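ATP-dependent RNA helicase HrpB (Escherichia coli, PDB 6EUD) hydrolyses ATP to ADP and phosphate as a DExH-box RNA helicase of the DEAH/RHA type that binds single-stranded RNA. Local coordinates at residues 211-225 and 268-280. Numbering follows the deposited sequence.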
ATOM      1  N   LEU A 211     -18.597 -15.678 -32.742  1.00 34.98           N
ATOM      2  CA  LEU A 211     -19.927 -16.226 -32.926  1.00 38.13           C
ATOM      3  C   LEU A 211     -20.100 -16.729 -34.348  1.00 39.03           C
ATOM      4  O   LEU A 211     -20.822 -17.684 -34.601  1.00 38.37           O
ATOM      5  CB  LEU A 211     -20.988 -15.165 -32.611  1.00 37.26           C
ATOM      6  CG  LEU A 211     -21.044 -14.715 -31.147  1.00 38.45           C
ATOM      7  CD1 LEU A 211     -22.028 -13.565 -30.956  1.00 42.62           C
ATOM      8  CD2 LEU A 211     -21.414 -15.883 -30.268  1.00 36.92           C
ATOM      9  N   ARG A 212     -19.431 -16.071 -35.282  1.00 41.09           N
ATOM     10  CA  ARG A 212     -19.578 -16.408 -36.686  1.00 39.62           C
ATOM     11  C   ARG A 212     -18.805 -17.671 -37.036  1.00 34.65           C
ATOM     12  O   ARG A 212     -19.234 -18.447 -37.866  1.00 39.09           O
ATOM     13  CB  ARG A 212     -19.109 -15.253 -37.564  1.00 43.45           C
ATOM     14  CG  ARG A 212     -19.454 -15.408 -39.053  1.00 48.05           C
ATOM     15  CD  ARG A 212     -18.745 -14.360 -39.917  1.00 48.42           C
ATOM     16  NE  ARG A 212     -17.300 -14.585 -39.961  1.00 52.90           N
ATOM     17  CZ  ARG A 212     -16.700 -15.459 -40.769  1.00 62.21           C
ATOM     18  NH1 ARG A 212     -17.416 -16.198 -41.615  1.00 66.40           N
ATOM     19  NH2 ARG A 212     -15.379 -15.600 -40.738  1.00 65.44           N
ATOM     20  N   GLN A 213     -17.655 -17.870 -36.409  1.00 34.69           N
ATOM     21  CA  GLN A 213     -16.811 -18.990 -36.775  1.00 41.54           C
ATOM     22  C   GLN A 213     -17.060 -20.213 -35.911  1.00 39.65           C
ATOM     23  O   GLN A 213     -16.781 -21.336 -36.324  1.00 45.92           O
ATOM     24  CB  GLN A 213     -15.335 -18.599 -36.693  1.00 45.33           C
ATOM     25  CG  GLN A 213     -14.904 -17.601 -37.742  1.00 56.03           C
ATOM     26  CD  GLN A 213     -13.399 -17.442 -37.784  1.00 66.86           C
ATOM     27  OE1 GLN A 213     -12.657 -18.351 -37.408  1.00 74.18           O
ATOM     28  NE2 GLN A 213     -12.938 -16.280 -38.232  1.00 71.66           N
ATOM     29  N   GLU A 214     -17.577 -20.001 -34.711  1.00 33.24           N
ATOM     30  CA  GLU A 214     -17.615 -21.077 -33.737  1.00 36.28           C
ATOM     31  C   GLU A 214     -19.036 -21.310 -33.259  1.00 35.65           C
ATOM     32  O   GLU A 214     -19.882 -20.420 -33.274  1.00 36.46           O
ATOM     33  CB  GLU A 214     -16.695 -20.798 -32.536  1.00 35.76           C
ATOM     34  CG  GLU A 214     -15.278 -20.343 -32.867  1.00 40.00           C
ATOM     35  CD  GLU A 214     -14.470 -21.382 -33.605  1.00 47.37           C
ATOM     36  OE1 GLU A 214     -14.844 -22.578 -33.577  1.00 46.87           O
ATOM     37  OE2 GLU A 214     -13.447 -20.992 -34.207  1.00 50.58           O
ATOM     38  N   SER A 215     -19.281 -22.544 -32.859  1.00 35.28           N
ATOM     39  CA  SER A 215     -20.578 -22.977 -32.376  1.00 36.84           C
ATOM     40  C   SER A 215     -20.663 -22.816 -30.859  1.00 35.29           C
ATOM     41  O   SER A 215     -19.666 -22.989 -30.162  1.00 32.14           O
ATOM     42  CB  SER A 215     -20.814 -24.435 -32.787  1.00 38.53           C
ATOM     43  OG  SER A 215     -21.822 -25.023 -31.991  1.00 45.70           O
ATOM     44  N   GLY A 216     -21.843 -22.463 -30.351  1.00 37.83           N
ATOM     45  CA  GLY A 216     -22.080 -22.495 -28.912  1.00 36.86           C
ATOM     46  C   GLY A 216     -22.410 -21.174 -28.261  1.00 35.62           C
ATOM     47  O   GLY A 216     -22.412 -20.132 -28.914  1.00 35.77           O
ATOM     48  N   SER A 217     -22.714 -21.220 -26.970  1.00 34.16           N
ATOM     49  CA  SER A 217     -22.935 -20.001 -26.209  1.00 30.87           C
ATOM     50  C   SER A 217     -21.610 -19.499 -25.686  1.00 30.96           C
ATOM     51  O   SER A 217     -20.648 -20.266 -25.533  1.00 29.86           O
ATOM     52  CB  SER A 217     -23.919 -20.214 -25.059  1.00 33.70           C
ATOM     53  OG  SER A 217     -25.237 -20.338 -25.561  1.00 37.00           O
ATOM     54  N   LEU A 218     -21.583 -18.202 -25.403  1.00 31.51           N
ATOM     55  CA  LEU A 218     -20.350 -17.481 -25.226  1.00 29.81           C
ATOM     56  C   LEU A 218     -20.398 -16.653 -23.956  1.00 33.28           C
ATOM     57  O   LEU A 218     -21.387 -15.959 -23.702  1.00 34.44           O
ATOM     58  CB  LEU A 218     -20.095 -16.585 -26.448  1.00 29.82           C
ATOM     59  CG  LEU A 218     -18.774 -15.825 -26.602  1.00 24.75           C
ATOM     60  CD1 LEU A 218     -18.488 -15.529 -28.097  1.00 28.04           C
ATOM     61  CD2 LEU A 218     -18.840 -14.538 -25.811  1.00 24.45           C
ATOM     62  N   LEU A 219     -19.310 -16.713 -23.184  1.00 31.78           N
ATOM     63  CA  LEU A 219     -19.159 -15.930 -21.962  1.00 30.59           C
ATOM     64  C   LEU A 219     -18.077 -14.863 -22.160  1.00 32.55           C
ATOM     65  O   LEU A 219     -16.908 -15.166 -22.445  1.00 33.04           O
ATOM     66  CB  LEU A 219     -18.802 -16.826 -20.765  1.00 28.46           C
ATOM     67  CG  LEU A 219     -18.541 -16.142 -19.408  1.00 30.76           C
ATOM     68  CD1 LEU A 219     -19.750 -15.316 -18.882  1.00 25.23           C
ATOM     69  CD2 LEU A 219     -18.124 -17.194 -18.382  1.00 29.68           C
ATOM     70  N   LEU A 220     -18.482 -13.615 -22.004  1.00 31.85           N
ATOM     71  CA  LEU A 220     -17.610 -12.475 -22.240  1.00 31.05           C
ATOM     72  C   LEU A 220     -17.272 -11.780 -20.922  1.00 31.03           C
ATOM     73  O   LEU A 220     -18.172 -11.267 -20.258  1.00 34.14           O
ATOM     74  CB  LEU A 220     -18.293 -11.503 -23.209  1.00 28.76           C
ATOM     75  CG  LEU A 220     -17.694 -10.120 -23.432  1.00 32.60           C
ATOM     76  CD1 LEU A 220     -16.240 -10.203 -23.901  1.00 29.26           C
ATOM     77  CD2 LEU A 220     -18.564  -9.351 -24.444  1.00 34.33           C
ATOM     78  N   PHE A 221     -15.994 -11.770 -20.548  1.00 27.28           N
ATOM     79  CA  PHE A 221     -15.555 -11.102 -19.321  1.00 29.90           C
ATOM     80  C   PHE A 221     -15.188  -9.663 -19.609  1.00 32.00           C
ATOM     81  O   PHE A 221     -14.399  -9.411 -20.502  1.00 31.66           O
ATOM     82  CB  PHE A 221     -14.357 -11.827 -18.682  1.00 29.33           C
ATOM     83  CG  PHE A 221     -14.705 -13.186 -18.074  1.00 30.83           C
ATOM     84  CD1 PHE A 221     -14.407 -14.377 -18.752  1.00 28.50           C
ATOM     85  CD2 PHE A 221     -15.325 -13.272 -16.828  1.00 30.95           C
ATOM     86  CE1 PHE A 221     -14.717 -15.632 -18.193  1.00 27.07           C
ATOM     87  CE2 PHE A 221     -15.642 -14.520 -16.260  1.00 27.15           C
ATOM     88  CZ  PHE A 221     -15.336 -15.700 -16.942  1.00 24.31           C
ATOM     89  N   LEU A 222     -15.769  -8.731 -18.847  1.00 32.92           N
ATOM     90  CA  LEU A 222     -15.513  -7.297 -18.985  1.00 29.64           C
ATOM     91  C   LEU A 222     -15.160  -6.686 -17.620  1.00 33.51           C
ATOM     92  O   LEU A 222     -15.410  -7.309 -16.584  1.00 35.07           O
ATOM     93  CB  LEU A 222     -16.741  -6.622 -19.600  1.00 29.51           C
ATOM     94  CG  LEU A 222     -16.917  -7.089 -21.041  1.00 24.80           C
ATOM     95  CD1 LEU A 222     -18.219  -6.618 -21.671  1.00 24.64           C
ATOM     96  CD2 LEU A 222     -15.696  -6.616 -21.844  1.00 24.03           C
ATOM     97  N   PRO A 223     -14.575  -5.467 -17.604  1.00 34.62           N
ATOM     98  CA  PRO A 223     -14.133  -4.904 -16.316  1.00 35.50           C
ATOM     99  C   PRO A 223     -15.271  -4.468 -15.376  1.00 42.11           C
ATOM    100  O   PRO A 223     -15.133  -4.605 -14.160  1.00 49.87           O
ATOM    101  CB  PRO A 223     -13.308  -3.679 -16.731  1.00 33.71           C
ATOM    102  CG  PRO A 223     -12.961  -3.902 -18.198  1.00 27.76           C
ATOM    103  CD  PRO A 223     -14.137  -4.637 -18.744  1.00 31.43           C
ATOM    104  N   GLY A 224     -16.357  -3.929 -15.920  1.00 36.45           N
ATOM    105  CA  GLY A 224     -17.454  -3.482 -15.091  1.00 34.42           C
ATOM    106  C   GLY A 224     -18.755  -3.231 -15.827  1.00 40.00           C
ATOM    107  O   GLY A 224     -18.844  -3.399 -17.050  1.00 42.45           O
ATOM    108  N   VAL A 225     -19.762  -2.803 -15.068  1.00 37.46           N
ATOM    109  CA  VAL A 225     -21.106  -2.593 -15.577  1.00 32.79           C
ATOM    110  C   VAL A 225     -21.173  -1.645 -16.766  1.00 28.79           C
ATOM    111  O   VAL A 225     -21.836  -1.926 -17.775  1.00 33.48           O
ATOM    112  CB  VAL A 225     -22.013  -2.061 -14.469  1.00 41.65           C
ATOM    113  CG1 VAL A 225     -23.436  -1.782 -15.013  1.00 42.91           C
ATOM    114  CG2 VAL A 225     -22.068  -3.068 -13.328  1.00 43.80           C
ATOM    115  N   MET A 268     -31.612 -21.188 -29.977  1.00 56.55           N
ATOM    116  CA  MET A 268     -30.834 -19.969 -29.837  1.00 52.73           C
ATOM    117  C   MET A 268     -29.551 -20.165 -29.023  1.00 45.26           C
ATOM    118  O   MET A 268     -29.348 -21.189 -28.381  1.00 44.26           O
ATOM    119  CB  MET A 268     -31.704 -18.881 -29.211  1.00 54.40           C
ATOM    120  CG  MET A 268     -32.908 -18.492 -30.081  1.00 54.47           C
ATOM    121  SD  MET A 268     -33.684 -17.011 -29.442  1.00 82.24           S
ATOM    122  CE  MET A 268     -33.953 -17.500 -27.743  1.00 74.45           C
ATOM    123  N   ARG A 269     -28.676 -19.176 -29.090  1.00 40.50           N
ATOM    124  CA  ARG A 269     -27.426 -19.175 -28.346  1.00 39.53           C
ATOM    125  C   ARG A 269     -27.358 -17.880 -27.562  1.00 36.54           C
ATOM    126  O   ARG A 269     -27.965 -16.897 -27.962  1.00 41.38           O
ATOM    127  CB  ARG A 269     -26.230 -19.305 -29.295  1.00 40.58           C
ATOM    128  CG  ARG A 269     -26.117 -18.161 -30.306  1.00 40.81           C
ATOM    129  CD  ARG A 269     -25.258 -18.521 -31.505  1.00 38.75           C
ATOM    130  NE  ARG A 269     -23.928 -18.965 -31.116  1.00 36.34           N
ATOM    131  CZ  ARG A 269     -22.874 -18.925 -31.918  1.00 36.79           C
ATOM    132  NH1 ARG A 269     -23.006 -18.449 -33.149  1.00 36.56           N
ATOM    133  NH2 ARG A 269     -21.687 -19.352 -31.495  1.00 36.55           N
ATOM    134  N   LYS A 270     -26.622 -17.861 -26.459  1.00 33.76           N
ATOM    135  CA  LYS A 270     -26.521 -16.645 -25.655  1.00 33.90           C
ATOM    136  C   LYS A 270     -25.098 -16.114 -25.523  1.00 37.05           C
ATOM    137  O   LYS A 270     -24.126 -16.871 -25.495  1.00 40.91           O
ATOM    138  CB  LYS A 270     -27.108 -16.885 -24.257  1.00 38.36           C
ATOM    139  CG  LYS A 270     -26.304 -17.862 -23.427  1.00 43.18           C
ATOM    140  CD  LYS A 270     -26.894 -18.096 -22.036  1.00 46.58           C
ATOM    141  CE  LYS A 270     -25.989 -19.052 -21.271  1.00 43.47           C
ATOM    142  NZ  LYS A 270     -26.465 -19.370 -19.918  1.00 43.99           N
ATOM    143  N   VAL A 271     -24.993 -14.792 -25.453  1.00 36.51           N
ATOM    144  CA  VAL A 271     -23.772 -14.136 -25.039  1.00 33.76           C
ATOM    145  C   VAL A 271     -23.974 -13.580 -23.641  1.00 34.75           C
ATOM    146  O   VAL A 271     -24.811 -12.712 -23.433  1.00 41.41           O
ATOM    147  CB  VAL A 271     -23.373 -12.999 -25.985  1.00 32.03           C
ATOM    148  CG1 VAL A 271     -22.127 -12.273 -25.446  1.00 25.72           C
ATOM    149  CG2 VAL A 271     -23.140 -13.540 -27.395  1.00 30.49           C
ATOM    150  N   VAL A 272     -23.211 -14.085 -22.686  1.00 29.67           N
ATOM    151  CA  VAL A 272     -23.299 -13.590 -21.332  1.00 32.77           C
ATOM    152  C   VAL A 272     -22.175 -12.600 -21.116  1.00 34.59           C
ATOM    153  O   VAL A 272     -21.000 -12.930 -21.262  1.00 39.02           O
ATOM    154  CB  VAL A 272     -23.231 -14.726 -20.294  1.00 26.87           C
ATOM    155  CG1 VAL A 272     -23.290 -14.170 -18.906  1.00 29.30           C
ATOM    156  CG2 VAL A 272     -24.378 -15.677 -20.492  1.00 31.08           C
ATOM    157  N   LEU A 273     -22.550 -11.368 -20.802  1.00 35.08           N
ATOM    158  CA  LEU A 273     -21.594 -10.307 -20.549  1.00 32.96           C
ATOM    159  C   LEU A 273     -21.480 -10.150 -19.033  1.00 35.83           C
ATOM    160  O   LEU A 273     -22.425  -9.753 -18.366  1.00 36.16           O
ATOM    161  CB  LEU A 273     -22.030  -9.001 -21.227  1.00 33.34           C
ATOM    162  CG  LEU A 273     -22.397  -8.985 -22.726  1.00 32.64           C
ATOM    163  CD1 LEU A 273     -23.881  -9.304 -22.966  1.00 27.59           C
ATOM    164  CD2 LEU A 273     -22.014  -7.651 -23.384  1.00 29.99           C
ATOM    165  N   ALA A 274     -20.319 -10.474 -18.484  1.00 35.62           N
ATOM    166  CA  ALA A 274     -20.169 -10.534 -17.038  1.00 34.49           C
ATOM    167  C   ALA A 274     -18.876  -9.890 -16.576  1.00 35.90           C
ATOM    168  O   ALA A 274     -17.939  -9.710 -17.369  1.00 39.29           O
ATOM    169  CB  ALA A 274     -20.233 -11.992 -16.561  1.00 31.57           C
ATOM    170  N   THR A 275     -18.840  -9.545 -15.291  1.00 35.46           N
ATOM    171  CA  THR A 275     -17.605  -9.178 -14.601  1.00 36.64           C
ATOM    172  C   THR A 275     -16.954 -10.444 -14.065  1.00 41.50           C
ATOM    173  O   THR A 275     -17.534 -11.527 -14.192  1.00 38.79           O
ATOM    174  CB  THR A 275     -17.875  -8.233 -13.442  1.00 37.96           C
ATOM    175  OG1 THR A 275     -18.718  -8.906 -12.502  1.00 45.35           O
ATOM    176  CG2 THR A 275     -18.574  -6.979 -13.931  1.00 37.53           C
ATOM    177  N   ASN A 276     -15.793 -10.327 -13.413  1.00 47.22           N
ATOM    178  CA  ASN A 276     -15.090 -11.537 -12.962  1.00 50.32           C
ATOM    179  C   ASN A 276     -15.778 -12.309 -11.826  1.00 53.01           C
ATOM    180  O   ASN A 276     -15.235 -13.284 -11.315  1.00 50.66           O
ATOM    181  CB  ASN A 276     -13.642 -11.217 -12.568  1.00 48.62           C
ATOM    182  CG  ASN A 276     -13.534 -10.162 -11.502  1.00 51.63           C
ATOM    183  OD1 ASN A 276     -14.534  -9.706 -10.936  1.00 52.99           O
ATOM    184  ND2 ASN A 276     -12.301  -9.754 -11.222  1.00 51.26           N
ATOM    185  N   ILE A 277     -16.988 -11.913 -11.460  1.00 59.35           N
ATOM    186  CA  ILE A 277     -17.777 -12.748 -10.565  1.00 65.69           C
ATOM    187  C   ILE A 277     -18.110 -14.082 -11.248  1.00 68.31           C
ATOM    188  O   ILE A 277     -18.442 -15.063 -10.583  1.00 73.74           O
ATOM    189  CB  ILE A 277     -19.075 -12.061 -10.136  1.00 69.76           C
ATOM    190  CG1 ILE A 277     -20.091 -12.082 -11.277  1.00 68.77           C
ATOM    191  CG2 ILE A 277     -18.780 -10.633  -9.708  1.00 74.40           C
ATOM    192  CD1 ILE A 277     -21.493 -11.777 -10.832  1.00 70.81           C
ATOM    193  N   ALA A 278     -18.015 -14.118 -12.576  1.00 59.21           N
ATOM    194  CA  ALA A 278     -18.278 -15.350 -13.309  1.00 56.96           C
ATOM    195  C   ALA A 278     -17.021 -16.224 -13.387  1.00 53.28           C
ATOM    196  O   ALA A 278     -17.066 -17.360 -13.857  1.00 52.89           O
ATOM    197  CB  ALA A 278     -18.802 -15.036 -14.701  1.00 53.67           C
ATOM    198  N   GLU A 279     -15.907 -15.690 -12.900  1.00 50.63           N
ATOM    199  CA  GLU A 279     -14.623 -16.363 -13.015  1.00 52.99           C
ATOM    200  C   GLU A 279     -14.525 -17.600 -12.119  1.00 58.82           C
ATOM    201  O   GLU A 279     -13.971 -18.621 -12.528  1.00 62.52           O
ATOM    202  CB  GLU A 279     -13.487 -15.385 -12.692  1.00 53.24           C
ATOM    203  CG  GLU A 279     -12.089 -15.904 -13.016  1.00 57.26           C
ATOM    204  CD  GLU A 279     -10.984 -14.940 -12.596  1.00 57.51           C
ATOM    205  OE1 GLU A 279     -10.959 -13.789 -13.102  1.00 55.58           O
ATOM    206  OE2 GLU A 279     -10.141 -15.345 -11.759  1.00 59.62           O
ATOM    207  N   THR A 280     -15.052 -17.509 -10.900  1.00 61.81           N
ATOM    208  CA  THR A 280     -14.946 -18.609  -9.936  1.00 65.28           C
ATOM    209  C   THR A 280     -16.204 -18.768  -9.090  1.00 68.88           C
ATOM    210  O   THR A 280     -16.580 -19.884  -8.759  1.00 71.23           O
ATOM    211  CB  THR A 280     -13.742 -18.432  -8.957  1.00 74.54           C
ATOM    212  OG1 THR A 280     -13.944 -17.262  -8.150  1.00 77.08           O
ATOM    213  CG2 THR A 280     -12.415 -18.322  -9.696  1.00 68.30           C
TER
HETATM  214  O   HOH W   1     -13.662  -8.611 -14.518  1.00 45.49           O
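R269 sets CG between its own backbone N and carbonyl carbon (chi1 61°) and bends at chi3 (-56°), which brings its guanidinium to the C-terminal end of helix 199-213 and the loop that follows. There it meets three backbone carbonyls. NE and NH2 both grip G216 O side-on, at 2.9 and 2.8 Å; the oxygen lies in the guanidinium plane, and NH2, unlike NE, sits on one of its lone pairs. NH2 also donates to E214 O, somewhat tilted from that plane, while NH1 reaches L211 O at 2.7 Å. L211 CD2 lies 3.7 Å above the centre of one guanidinium face, and its CD1 branch turns to V271 CG2. In S217, OG stands beside its own backbone N and takes an almost straight bond from K270 N (3.0 Å, 177°), opening the parallel pairing. Five backbone bonds follow, from L218 N to K270 O through L222 N to A274 O. L218, L220, V271 and L273 share one sheet face, packed partly against helix 199-213; L219, F221, V272 and A274 share the other, where L219 CD1 rests 3.7 Å from V272 CG1. Further on, F221 CE2 approaches A278 CB at 3.6 Å, with E279 N near the ring edge, and R323 of helix 317-325 touches the same ring. Strand 287-302 pairs along the other edge of 217-221, placing this ladder within the mixed, largely parallel sheet of the second RecA-like helicase domain. Four N-H...O bonds from one arginine tie down the helix end and the loop after it, where its positive charge would probably suit the clustered carbonyls, whereas apolar contacts and backbone bonds secure the strands beyond.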